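Local coordinates for transcobalamin-1 (Homo sapiens, PDB 4KKI), which carries vitamin B12, holding it with femtomolar affinity and shielding it from stomach acid, at residues A[98-103]-A[147-152]; A[111-116]-A[155-160]; A[350-355]-A[359-364]; A[378-381]-A[386-389]. One frame throughout, in Å; residues are numbered along the deposited sequence.

Interaction 1 of 4, residues A[98-103]-A[147-152]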
loop_
_atom_site.group_PDB
_atom_site.type_symbol
_atom_site.label_atom_id
_atom_site.label_comp_id
_atom_site.label_asym_id
_atom_site.label_seq_id
_atom_site.Cartn_x
_atom_site.Cartn_y
_atom_site.Cartn_z
ATOM N N ILE A 98 6.895 6.891 8.087
ATOM C CA ILE A 98 7.784 8.006 8.390
ATOM C C ILE A 98 9.077 7.492 9.002
ATOM O O ILE A 98 10.171 7.869 8.582
ATOM C CB ILE A 98 7.121 9.018 9.338
ATOM C CG1 ILE A 98 6.035 9.794 8.594
ATOM C CG2 ILE A 98 8.152 9.985 9.907
ATOM C CD1 ILE A 98 5.299 10.788 9.454
ATOM N N ILE A 99 8.941 6.609 9.985
ATOM C CA ILE A 99 10.091 6.022 10.654
ATOM C C ILE A 99 10.940 5.216 9.671
ATOM O O ILE A 99 12.168 5.311 9.681
ATOM C CB ILE A 99 9.656 5.135 11.840
ATOM C CG1 ILE A 99 8.921 5.983 12.885
ATOM C CG2 ILE A 99 10.858 4.432 12.458
ATOM C CD1 ILE A 99 8.383 5.200 14.065
ATOM N N LEU A 100 10.280 4.440 8.815
ATOM C CA LEU A 100 10.985 3.632 7.826
ATOM C C LEU A 100 11.749 4.515 6.846
ATOM O O LEU A 100 12.920 4.270 6.567
ATOM C CB LEU A 100 10.019 2.720 7.068
ATOM C CG LEU A 100 9.329 1.616 7.875
ATOM C CD1 LEU A 100 8.303 0.897 7.011
ATOM C CD2 LEU A 100 10.343 0.633 8.444
ATOM N N ALA A 101 11.080 5.544 6.336
ATOM C CA ALA A 101 11.701 6.472 5.397
ATOM C C ALA A 101 12.888 7.217 6.012
ATOM O O ALA A 101 13.888 7.460 5.341
ATOM C CB ALA A 101 10.673 7.461 4.869
ATOM N N LEU A 102 12.775 7.574 7.288
ATOM C CA LEU A 102 13.831 8.327 7.957
ATOM C C LEU A 102 15.015 7.446 8.348
ATOM O O LEU A 102 16.112 7.945 8.593
ATOM C CB LEU A 102 13.287 9.044 9.199
ATOM C CG LEU A 102 12.413 10.281 8.978
ATOM C CD1 LEU A 102 11.791 10.739 10.290
ATOM C CD2 LEU A 102 13.221 11.408 8.345
ATOM N N GLY A 103 14.794 6.138 8.402
ATOM C CA GLY A 103 15.813 5.235 8.898
ATOM C C GLY A 103 16.205 4.101 7.973
ATOM O O GLY A 103 16.637 3.048 8.445
ATOM N N LEU A 147 -1.204 -2.274 10.319
ATOM C CA LEU A 147 -0.809 -3.050 11.486
ATOM C C LEU A 147 0.488 -3.797 11.202
ATOM O O LEU A 147 1.343 -3.937 12.078
ATOM C CB LEU A 147 -1.907 -4.041 11.868
ATOM C CG LEU A 147 -1.881 -4.539 13.312
ATOM C CD1 LEU A 147 -2.301 -3.426 14.260
ATOM C CD2 LEU A 147 -2.772 -5.755 13.478
ATOM N N SER A 148 0.628 -4.269 9.966
ATOM C CA SER A 148 1.839 -4.960 9.542
ATOM C C SER A 148 2.981 -3.966 9.411
ATOM O O SER A 148 4.115 -4.256 9.788
ATOM C CB SER A 148 1.612 -5.674 8.209
ATOM O OG SER A 148 0.549 -6.603 8.300
ATOM N N LEU A 149 2.672 -2.794 8.863
ATOM C CA LEU A 149 3.643 -1.709 8.792
ATOM C C LEU A 149 4.141 -1.355 10.192
ATOM O O LEU A 149 5.327 -1.094 10.388
ATOM C CB LEU A 149 3.032 -0.475 8.120
ATOM C CG LEU A 149 2.939 -0.466 6.593
ATOM C CD1 LEU A 149 2.162 0.750 6.105
ATOM C CD2 LEU A 149 4.328 -0.488 5.983
ATOM N N ASP A 150 3.228 -1.360 11.160
ATOM C CA ASP A 150 3.572 -1.031 12.542
ATOM C C ASP A 150 4.571 -2.018 13.130
ATOM O O ASP A 150 5.609 -1.622 13.661
ATOM C CB ASP A 150 2.317 -0.988 13.414
ATOM C CG ASP A 150 1.350 0.096 12.991
ATOM O OD1 ASP A 150 1.800 1.093 12.390
ATOM O OD2 ASP A 150 0.139 -0.054 13.255
ATOM N N VAL A 151 4.247 -3.302 13.037
ATOM C CA VAL A 151 5.121 -4.349 13.549
ATOM C C VAL A 151 6.472 -4.323 12.840
ATOM O O VAL A 151 7.516 -4.462 13.475
ATOM C CB VAL A 151 4.475 -5.742 13.402
ATOM C CG1 VAL A 151 5.440 -6.832 13.849
ATOM C CG2 VAL A 151 3.183 -5.807 14.201
ATOM N N LEU A 152 6.444 -4.124 11.524
ATOM C CA LEU A 152 7.665 -4.082 10.725
ATOM C C LEU A 152 8.606 -2.978 11.199
ATOM O O LEU A 152 9.794 -3.216 11.423
ATOM C CB LEU A 152 7.330 -3.890 9.243
ATOM C CG LEU A 152 8.500 -3.746 8.265
ATOM C CD1 LEU A 152 9.419 -4.957 8.331
ATOM C CD2 LEU A 152 7.988 -3.535 6.843
#

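Interaction 2 of 4, residues A[111-116]-A[155-160]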
loop_
_atom_site.group_PDB
_atom_site.type_symbol
_atom_site.label_atom_id
_atom_site.label_comp_id
_atom_site.label_asym_id
_atom_site.label_seq_id
_atom_site.Cartn_x
_atom_site.Cartn_y
_atom_site.Cartn_z
ATOM N N ASN A 111 18.080 11.129 12.926
ATOM C CA ASN A 111 17.977 11.683 14.271
ATOM C C ASN A 111 16.566 12.148 14.618
ATOM O O ASN A 111 16.188 12.169 15.789
ATOM C CB ASN A 111 18.964 12.839 14.459
ATOM C CG ASN A 111 20.358 12.363 14.823
ATOM O OD1 ASN A 111 21.140 11.975 13.957
ATOM N ND2 ASN A 111 20.675 12.398 16.112
ATOM N N LEU A 112 15.793 12.515 13.599
ATOM C CA LEU A 112 14.426 12.991 13.799
ATOM C C LEU A 112 13.565 11.925 14.466
ATOM O O LEU A 112 12.624 12.239 15.193
ATOM C CB LEU A 112 13.790 13.419 12.473
ATOM C CG LEU A 112 14.070 14.826 11.934
ATOM C CD1 LEU A 112 15.530 15.002 11.544
ATOM C CD2 LEU A 112 13.158 15.131 10.753
ATOM N N ILE A 113 13.894 10.664 14.209
ATOM C CA ILE A 113 13.184 9.550 14.819
ATOM C C ILE A 113 13.351 9.577 16.331
ATOM O O ILE A 113 12.388 9.408 17.078
ATOM C CB ILE A 113 13.704 8.202 14.300
ATOM C CG1 ILE A 113 13.561 8.128 12.778
ATOM C CG2 ILE A 113 12.966 7.056 14.976
ATOM C CD1 ILE A 113 14.162 6.879 12.165
ATOM N N TYR A 114 14.581 9.800 16.776
ATOM C CA TYR A 114 14.889 9.745 18.198
ATOM C C TYR A 114 14.718 11.097 18.882
ATOM O O TYR A 114 14.492 11.162 20.090
ATOM C CB TYR A 114 16.296 9.184 18.408
ATOM C CG TYR A 114 16.507 7.872 17.687
ATOM C CD1 TYR A 114 15.971 6.691 18.187
ATOM C CD2 TYR A 114 17.224 7.816 16.499
ATOM C CE1 TYR A 114 16.152 5.489 17.529
ATOM C CE2 TYR A 114 17.411 6.618 15.834
ATOM C CZ TYR A 114 16.872 5.459 16.355
ATOM O OH TYR A 114 17.055 4.263 15.698
ATOM N N ASP A 115 14.814 12.173 18.109
ATOM C CA ASP A 115 14.616 13.514 18.650
ATOM C C ASP A 115 13.136 13.813 18.870
ATOM O O ASP A 115 12.779 14.629 19.719
ATOM C CB ASP A 115 15.244 14.572 17.737
ATOM C CG ASP A 115 16.761 14.527 17.748
ATOM O OD1 ASP A 115 17.337 14.043 18.746
ATOM O OD2 ASP A 115 17.378 14.980 16.760
ATOM N N TYR A 116 12.277 13.145 18.104
ATOM C CA TYR A 116 10.836 13.338 18.226
ATOM C C TYR A 116 10.177 12.166 18.947
ATOM O O TYR A 116 8.968 12.178 19.186
ATOM C CB TYR A 116 10.197 13.513 16.846
ATOM C CG TYR A 116 10.624 14.763 16.107
ATOM C CD1 TYR A 116 10.963 15.921 16.796
ATOM C CD2 TYR A 116 10.687 14.783 14.719
ATOM C CE1 TYR A 116 11.353 17.065 16.121
ATOM C CE2 TYR A 116 11.075 15.920 14.037
ATOM C CZ TYR A 116 11.408 17.058 14.742
ATOM O OH TYR A 116 11.794 18.192 14.064
ATOM N N CYS A 155 9.883 -3.566 14.748
ATOM C CA CYS A 155 10.847 -4.660 14.705
ATOM C C CYS A 155 12.206 -4.217 14.164
ATOM O O CYS A 155 13.246 -4.527 14.746
ATOM C CB CYS A 155 10.301 -5.812 13.860
ATOM S SG CYS A 155 11.500 -7.104 13.517
ATOM N N LEU A 156 12.192 -3.491 13.049
ATOM C CA LEU A 156 13.422 -3.032 12.407
ATOM C C LEU A 156 14.203 -2.019 13.245
ATOM O O LEU A 156 15.418 -1.892 13.097
ATOM C CB LEU A 156 13.114 -2.424 11.038
ATOM C CG LEU A 156 12.753 -3.391 9.912
ATOM C CD1 LEU A 156 12.274 -2.627 8.684
ATOM C CD2 LEU A 156 13.952 -4.259 9.569
ATOM N N PHE A 157 13.506 -1.296 14.115
ATOM C CA PHE A 157 14.146 -0.230 14.884
ATOM C C PHE A 157 14.137 -0.490 16.388
ATOM O O PHE A 157 14.219 0.442 17.189
ATOM C CB PHE A 157 13.521 1.128 14.545
ATOM C CG PHE A 157 13.741 1.546 13.121
ATOM C CD1 PHE A 157 12.890 1.113 12.119
ATOM C CD2 PHE A 157 14.811 2.356 12.780
ATOM C CE1 PHE A 157 13.096 1.485 10.803
ATOM C CE2 PHE A 157 15.021 2.734 11.466
ATOM C CZ PHE A 157 14.164 2.295 10.476
ATOM N N ASN A 158 14.045 -1.766 16.753
ATOM C CA ASN A 158 14.137 -2.197 18.144
ATOM C C ASN A 158 13.133 -1.519 19.069
ATOM O O ASN A 158 13.453 -1.189 20.210
ATOM C CB ASN A 158 15.558 -1.994 18.678
ATOM C CG ASN A 158 16.582 -2.824 17.933
ATOM O OD1 ASN A 158 17.452 -2.287 17.247
ATOM N ND2 ASN A 158 16.486 -4.142 18.065
ATOM N N GLY A 159 11.922 -1.306 18.567
ATOM C CA GLY A 159 10.857 -0.751 19.379
ATOM C C GLY A 159 10.251 -1.831 20.250
ATOM O O GLY A 159 10.455 -3.019 20.005
ATOM N N ASN A 160 9.505 -1.423 21.269
ATOM C CA ASN A 160 8.895 -2.378 22.184
ATOM C C ASN A 160 7.529 -2.845 21.691
ATOM O O ASN A 160 6.599 -2.050 21.557
ATOM C CB ASN A 160 8.790 -1.784 23.592
ATOM C CG ASN A 160 8.608 -2.845 24.663
ATOM O OD1 ASN A 160 7.804 -3.766 24.516
ATOM N ND2 ASN A 160 9.364 -2.722 25.748
#

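Interaction 3 of 4, residues A[350-355]-A[359-364]. With NAG (2-acetamido-2-deoxy-beta-D-glucopyranose), chain G; NAG (2-acetamido-2-deoxy-beta-D-glucopyranose), chain C.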
loop_
_atom_site.group_PDB
_atom_site.type_symbol
_atom_site.label_atom_id
_atom_site.label_comp_id
_atom_site.label_asym_id
_atom_site.label_seq_id
_atom_site.Cartn_x
_atom_site.Cartn_y
_atom_site.Cartn_z
ATOM N N VAL A 350 -24.822 8.200 -18.718
ATOM C CA VAL A 350 -24.104 9.468 -18.765
ATOM C C VAL A 350 -23.220 9.545 -20.004
ATOM O O VAL A 350 -22.747 8.526 -20.511
ATOM C CB VAL A 350 -23.262 9.713 -17.489
ATOM C CG1 VAL A 350 -23.896 9.019 -16.293
ATOM C CG2 VAL A 350 -21.833 9.238 -17.681
ATOM N N THR A 351 -23.009 10.752 -20.494
ATOM C CA THR A 351 -22.155 10.941 -21.646
ATOM C C THR A 351 -21.018 11.881 -21.283
ATOM O O THR A 351 -21.241 12.994 -20.827
ATOM C CB THR A 351 -22.944 11.471 -22.853
ATOM O OG1 THR A 351 -24.012 10.571 -23.147
ATOM C CG2 THR A 351 -22.050 11.573 -24.064
ATOM N N VAL A 352 -19.798 11.406 -21.478
ATOM C CA VAL A 352 -18.600 12.171 -21.154
ATOM C C VAL A 352 -17.623 12.196 -22.324
ATOM O O VAL A 352 -17.707 11.369 -23.233
ATOM C CB VAL A 352 -17.879 11.589 -19.919
ATOM C CG1 VAL A 352 -18.698 11.825 -18.658
ATOM C CG2 VAL A 352 -17.606 10.104 -20.115
ATOM N N LEU A 353 -16.706 13.156 -22.300
ATOM C CA LEU A 353 -15.662 13.237 -23.310
ATOM C C LEU A 353 -14.811 11.986 -23.252
ATOM O O LEU A 353 -14.569 11.448 -22.181
ATOM C CB LEU A 353 -14.783 14.465 -23.080
ATOM C CG LEU A 353 -15.488 15.819 -23.122
ATOM C CD1 LEU A 353 -14.723 16.862 -22.327
ATOM C CD2 LEU A 353 -15.680 16.276 -24.557
ATOM N N ASN A 354 -14.335 11.540 -24.403
ATOM C CA ASN A 354 -13.518 10.346 -24.471
ATOM C C ASN A 354 -12.262 10.576 -23.652
ATOM O O ASN A 354 -11.708 11.666 -23.658
ATOM C CB ASN A 354 -13.147 10.075 -25.924
ATOM C CG ASN A 354 -12.724 8.644 -26.176
ATOM O OD1 ASN A 354 -13.071 7.730 -25.436
ATOM N ND2 ASN A 354 -11.967 8.451 -27.241
ATOM N N GLY A 355 -11.821 9.550 -22.938
ATOM C CA GLY A 355 -10.672 9.686 -22.069
ATOM C C GLY A 355 -10.994 10.280 -20.714
ATOM O O GLY A 355 -10.099 10.627 -19.955
ATOM N N LEU A 359 -14.375 9.395 -12.144
ATOM C CA LEU A 359 -14.835 10.518 -11.328
ATOM C C LEU A 359 -15.666 11.513 -12.139
ATOM O O LEU A 359 -16.633 12.084 -11.633
ATOM C CB LEU A 359 -13.649 11.235 -10.682
ATOM C CG LEU A 359 -13.973 12.381 -9.721
ATOM C CD1 LEU A 359 -14.799 11.878 -8.550
ATOM C CD2 LEU A 359 -12.694 13.047 -9.229
ATOM N N SER A 360 -15.281 11.721 -13.394
ATOM C CA SER A 360 -16.001 12.635 -14.271
ATOM C C SER A 360 -17.433 12.153 -14.487
ATOM O O SER A 360 -18.366 12.955 -14.552
ATOM C CB SER A 360 -15.275 12.780 -15.612
ATOM O OG SER A 360 -13.965 13.287 -15.427
ATOM N N VAL A 361 -17.596 10.838 -14.591
ATOM C CA VAL A 361 -18.913 10.228 -14.723
ATOM C C VAL A 361 -19.767 10.546 -13.502
ATOM O O VAL A 361 -20.926 10.947 -13.628
ATOM C CB VAL A 361 -18.806 8.698 -14.895
ATOM C CG1 VAL A 361 -20.171 8.040 -14.757
ATOM C CG2 VAL A 361 -18.174 8.359 -16.238
ATOM N N MET A 362 -19.179 10.375 -12.322
ATOM C CA MET A 362 -19.871 10.642 -11.065
ATOM C C MET A 362 -20.318 12.097 -10.973
ATOM O O MET A 362 -21.426 12.387 -10.524
ATOM C CB MET A 362 -18.972 10.294 -9.875
ATOM C CG MET A 362 -18.567 8.829 -9.807
ATOM S SD MET A 362 -17.569 8.446 -8.354
ATOM C CE MET A 362 -18.692 8.924 -7.041
ATOM N N GLU A 363 -19.449 13.005 -11.407
ATOM C CA GLU A 363 -19.731 14.434 -11.340
ATOM C C GLU A 363 -20.849 14.856 -12.293
ATOM O O GLU A 363 -21.644 15.740 -11.971
ATOM C CB GLU A 363 -18.460 15.244 -11.606
ATOM C CG GLU A 363 -17.416 15.109 -10.508
ATOM C CD GLU A 363 -16.147 15.882 -10.808
ATOM O OE1 GLU A 363 -15.942 16.257 -11.980
ATOM O OE2 GLU A 363 -15.356 16.114 -9.869
ATOM N N LYS A 364 -20.906 14.227 -13.463
ATOM C CA LYS A 364 -21.982 14.494 -14.410
ATOM C C LYS A 364 -23.319 14.020 -13.856
ATOM O O LYS A 364 -24.333 14.704 -13.988
ATOM C CB LYS A 364 -21.707 13.832 -15.762
ATOM C CG LYS A 364 -21.059 14.754 -16.781
ATOM C CD LYS A 364 -21.920 15.985 -17.033
ATOM C CE LYS A 364 -23.285 15.608 -17.592
ATOM N NZ LYS A 364 -24.187 16.788 -17.709
HETATM C C1 NAG G . -11.468 7.153 -27.643
HETATM C C2 NAG G . -11.852 6.224 -28.802
HETATM C C3 NAG G . -11.313 4.820 -28.580
HETATM C C4 NAG G . -9.819 4.889 -28.321
HETATM C C5 NAG G . -9.558 5.817 -27.149
HETATM C C6 NAG G . -8.070 5.915 -26.856
HETATM C C7 NAG G . -13.948 5.275 -29.581
HETATM C C8 NAG G . -13.633 5.160 -31.041
HETATM N N2 NAG G . -13.293 6.223 -28.927
HETATM O O3 NAG G . -11.559 4.017 -29.735
HETATM O O4 NAG G . -9.309 3.582 -28.038
HETATM O O5 NAG G . -10.055 7.112 -27.474
HETATM O O6 NAG G . -7.740 7.288 -26.618
HETATM O O7 NAG G . -14.756 4.549 -29.027
HETATM C C1 NAG C . -29.317 8.530 -22.675
HETATM C C2 NAG C . -29.154 9.953 -23.259
HETATM C C3 NAG C . -30.336 10.501 -24.052
HETATM C C4 NAG C . -31.028 9.406 -24.821
HETATM C C5 NAG C . -31.428 8.329 -23.842
HETATM C C6 NAG C . -32.286 7.280 -24.530
HETATM C C7 NAG C . -27.601 11.106 -21.813
HETATM C C8 NAG C . -27.423 12.217 -20.825
HETATM N N2 NAG C . -28.853 10.848 -22.164
HETATM O O3 NAG C . -29.877 11.476 -24.988
HETATM O O4 NAG C . -32.183 9.944 -25.454
HETATM O O5 NAG C . -30.238 7.710 -23.393
HETATM O O6 NAG C . -31.493 6.556 -25.475
HETATM O O7 NAG C . -26.663 10.478 -22.269
#

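Interaction 4 of 4, residues A[378-381]-A[386-389]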
loop_
_atom_site.group_PDB
_atom_site.type_symbol
_atom_site.label_atom_id
_atom_site.label_comp_id
_atom_site.label_asym_id
_atom_site.label_seq_id
_atom_site.Cartn_x
_atom_site.Cartn_y
_atom_site.Cartn_z
ATOM N N GLU A 378 -12.995 12.849 -0.525
ATOM C CA GLU A 378 -11.888 13.467 0.185
ATOM C C GLU A 378 -10.590 13.234 -0.577
ATOM O O GLU A 378 -10.403 12.190 -1.202
ATOM C CB GLU A 378 -11.782 12.915 1.608
ATOM C CG GLU A 378 -13.011 13.179 2.467
ATOM C CD GLU A 378 -12.847 12.675 3.889
ATOM O OE1 GLU A 378 -11.694 12.452 4.311
ATOM O OE2 GLU A 378 -13.871 12.500 4.582
ATOM N N GLU A 379 -9.695 14.213 -0.531
ATOM C CA GLU A 379 -8.412 14.089 -1.204
ATOM C C GLU A 379 -7.443 13.276 -0.354
ATOM O O GLU A 379 -7.140 13.641 0.782
ATOM C CB GLU A 379 -7.827 15.470 -1.505
ATOM C CG GLU A 379 -6.761 15.464 -2.586
ATOM C CD GLU A 379 -7.320 15.102 -3.949
ATOM O OE1 GLU A 379 -8.418 15.592 -4.293
ATOM O OE2 GLU A 379 -6.666 14.323 -4.673
ATOM N N ARG A 380 -6.969 12.163 -0.904
ATOM C CA ARG A 380 -5.986 11.331 -0.225
ATOM C C ARG A 380 -4.670 11.390 -0.983
ATOM O O ARG A 380 -4.583 12.022 -2.036
ATOM C CB ARG A 380 -6.470 9.884 -0.146
ATOM C CG ARG A 380 -7.706 9.676 0.710
ATOM C CD ARG A 380 -7.379 9.754 2.190
ATOM N NE ARG A 380 -8.474 9.237 3.008
ATOM C CZ ARG A 380 -9.442 9.988 3.523
ATOM N NH1 ARG A 380 -9.452 11.297 3.315
ATOM N NH2 ARG A 380 -10.399 9.429 4.251
ATOM N N SER A 381 -3.649 10.730 -0.450
ATOM C CA SER A 381 -2.357 10.668 -1.121
ATOM C C SER A 381 -2.493 9.906 -2.432
ATOM O O SER A 381 -1.871 10.259 -3.434
ATOM C CB SER A 381 -1.315 10.000 -0.223
ATOM O OG SER A 381 -0.061 9.913 -0.877
ATOM N N ILE A 386 -13.792 8.178 -2.512
ATOM C CA ILE A 386 -15.228 8.340 -2.303
ATOM C C ILE A 386 -15.637 7.900 -0.902
ATOM O O ILE A 386 -15.577 6.715 -0.567
ATOM C CB ILE A 386 -16.050 7.550 -3.342
ATOM C CG1 ILE A 386 -15.579 7.875 -4.761
ATOM C CG2 ILE A 386 -17.537 7.843 -3.179
ATOM C CD1 ILE A 386 -15.591 9.355 -5.087
ATOM N N THR A 387 -16.055 8.862 -0.086
ATOM C CA THR A 387 -16.423 8.587 1.299
ATOM C C THR A 387 -17.930 8.464 1.475
ATOM O O THR A 387 -18.411 7.563 2.163
ATOM C CB THR A 387 -15.902 9.682 2.252
ATOM O OG1 THR A 387 -16.460 10.948 1.883
ATOM C CG2 THR A 387 -14.382 9.768 2.193
ATOM N N CYS A 388 -18.675 9.375 0.855
ATOM C CA CYS A 388 -20.121 9.407 1.032
ATOM C C CYS A 388 -20.864 9.572 -0.286
ATOM O O CYS A 388 -20.405 10.271 -1.189
ATOM C CB CYS A 388 -20.528 10.541 1.977
ATOM S SG CYS A 388 -19.556 10.686 3.493
ATOM N N ILE A 389 -22.014 8.915 -0.383
ATOM C CA ILE A 389 -22.975 9.155 -1.454
ATOM C C ILE A 389 -24.363 9.221 -0.827
ATOM O O ILE A 389 -24.703 8.382 0.010
ATOM C CB ILE A 389 -22.938 8.045 -2.521
ATOM C CG1 ILE A 389 -21.560 7.982 -3.180
ATOM C CG2 ILE A 389 -24.011 8.275 -3.574
ATOM C CD1 ILE A 389 -21.470 6.987 -4.305
HETATM O O HOH W 1 -16.194 12.538 3.975
#

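Interaction 1 of 4, residues A[98-103]-A[147-152]
L100 on helix 92-102 meets L149 and L152 on helix 144-156, a small all-leucine contact inside the alpha6-alpha6 helical barrel of the N-terminal domain. The interaction between 98-103 and 147-152 is purely apolar. L100 points toward the other helix, and its second torsion (174°) sets CD1 anti to CA, so that this methyl is carried well out from its own backbone. It lies 4.3 Å from L149 CD2 and 4.4 Å from L152 CD2, a single methyl resting against two from residues three apart on one helical face. The backbones stay wide of each other, with L100 CA 8.9 Å from L152 CA, and the branched ends of the leucines span that distance. F157 also packs on L100, M190 on L149 and F299 on L152, so all three leucines belong to the buried interior. The side chain of L149 comes within about 4 Å of bound cyanocobalamin, which places this part of the barrel beside the ligand.

Hydrogen bonds run within the helices, and D150 OD2 also ties helix 144-156 to S92 OG, at the start of helix 92-102, while S148 OG returns to Y144 O in its own helix. Beyond L102 the helical angles end at G103, whose N still reaches L100 O at 3.2 Å.

Interaction 2 of 4, residues A[111-116]-A[155-160]
The F157 ring meets I113 and Y114, joining the C-terminal end of helix 144-156 to the short helix 111-115 in the alpha6-alpha6 barrel. The aromatic side chains of Y114 and F157 cross at about a right angle. The tyrosine brings its hydroxyl to the rim of the phenylalanine, Y114 OH lying near the plane of that ring and 4.1 Å from F157 CD2. This is van der Waals contact between a polar tip and an aromatic edge, with no hydrogen bond across the segments. From a slanting direction I113 adds the methyl CD1, 4.3 Å from F157 CE2.

F157 is the first residue after helix 144-156 to leave helical angles, and its CG stands anti to the carbonyl carbon (chi1 -64°), which turns the ring into the apolar layer built by I99, L100 and I119. Y114 is exposed, whereas I113 and F157 are buried, so the contact runs from the surface inward. Two residues before F157, C155 is tied to C197 by a disulfide, linking this helix end to helix 185-203. Within helix 111-115 the neighbouring isoleucine backs the tyrosine: I113 CG2 sits over the centre of the Y114 ring, 4.2 Å above its plane.

Interaction 3 of 4, residues A[350-355]-A[359-364]
V361 and V350 meet through torsions that turn their methyls together: in V361 CG1 stands anti to the backbone N (chi1 169°), while V350 is twisted away from a staggered position, at -29°. Their side chains cross at about a right angle, and V350 CG2 comes to 3.6 Å from V361 CG1, a tight methyl-to-methyl contact. Here strand 345-353 is followed by helix 358-368, which lies against the sheet of the C-terminal beta domain. A hairpin and then a helix packed on its sheet is consistent with the beta-grasp topology of the ubiquitin clan. The segment axes approach to 8.4 Å at an angle of 130° between their directions.

V352, two residues along the strand, faces the helix as well. Its CG1 lies 4.3 Å from V361 CG2, and it also touches K364, with V352 CG1 4.2 Å from K364 CG. The lysine points toward the strand at its base but leads its amino end away, so it is the aliphatic part of the lysine that touches the valine. Y338 of the adjoining strand 333-341 also packs on V361.

T351, between the two valines, points away from the helix, as alternation along a strand requires. Its hydroxyl donates to O7 of a sugar that neighbours N349, with T351 OG1 2.8 Å from that oxygen, and also bonds S335 OG. Where the strand has ended, a second N-acetylglucosamine is attached to the protein by a covalent bond of 1.4 Å from N354 ND2 to the sugar C1.

Interaction 4 of 4, residues A[378-381]-A[386-389]
The beta hairpin of strands 375-379 and 384-389 carries this contact, in which E378 lies across T387, itself one residue of a classic beta bulge in which T387 and C388 both face T376. The two side chains cross at about a right angle. E378 CG lies 3.7 Å from T387 CG2, and the carboxylate oxygen OE2 is equally near that methyl, so the glutamate covers the threonine with its length as well as its end. T387 has its hydroxyl between the backbone N and the carbonyl carbon (chi1 60°), where OG1 bonds T376 O across the hairpin. A water also bridges T387 OG1 and E378 OE2, although its 2.4 Å separation from E378 OE2 is so short that the exact length is doubtful.

The other carboxylate oxygen, OE1, is bound by R380. R380 NH1 gives E378 OE1 a nearly straight bond of 2.7 Å within a salt bridge, and NH2 adds a weak one. The acceptor lies in the guanidinium plane, yet the arginine comes to OE1 from the anti side and 28° out of the carboxylate plane. With an alanine here in place of the glutamate, the R380 guanidinium would probably lose its charged mate and be freer to turn, and the T387 methyl would be uncovered.

The side chain of R380 is about 4 Å from bound cyanocobalamin, and I386 O hydrogen-bonds the ligand directly. S381 O meets N285 and T52 of the alpha domain. A bulged hairpin, whose second strand is tied to the following strand 392-393 by the C388-C393 disulfide, thus forms part of the cobalamin site at the junction of the two domains.

In the fold
Interactions 1 and 2 share helix 144-156 and touch each other, G103 O lying 3.3 Å from F157 CZ; together they form a continuous apolar patch of the alpha domain, buried at 98-103/147-152 and reaching the surface at Y114. Interactions 3 and 4 belong to the beta domain and also meet, M362 CE against I386 CD1 at 3.7 Å. Valines seal helix to sheet in interaction 3, with one sugar on the far face of the strand and another beyond its end; in interaction 4 a glutamate, held by a salt bridge in its own segment, lies on a threonine methyl and shares a water with its hydroxyl. Interactions 1 and 4 approach cyanocobalamin from different domains; interaction 2 lies away from the cobalamin site.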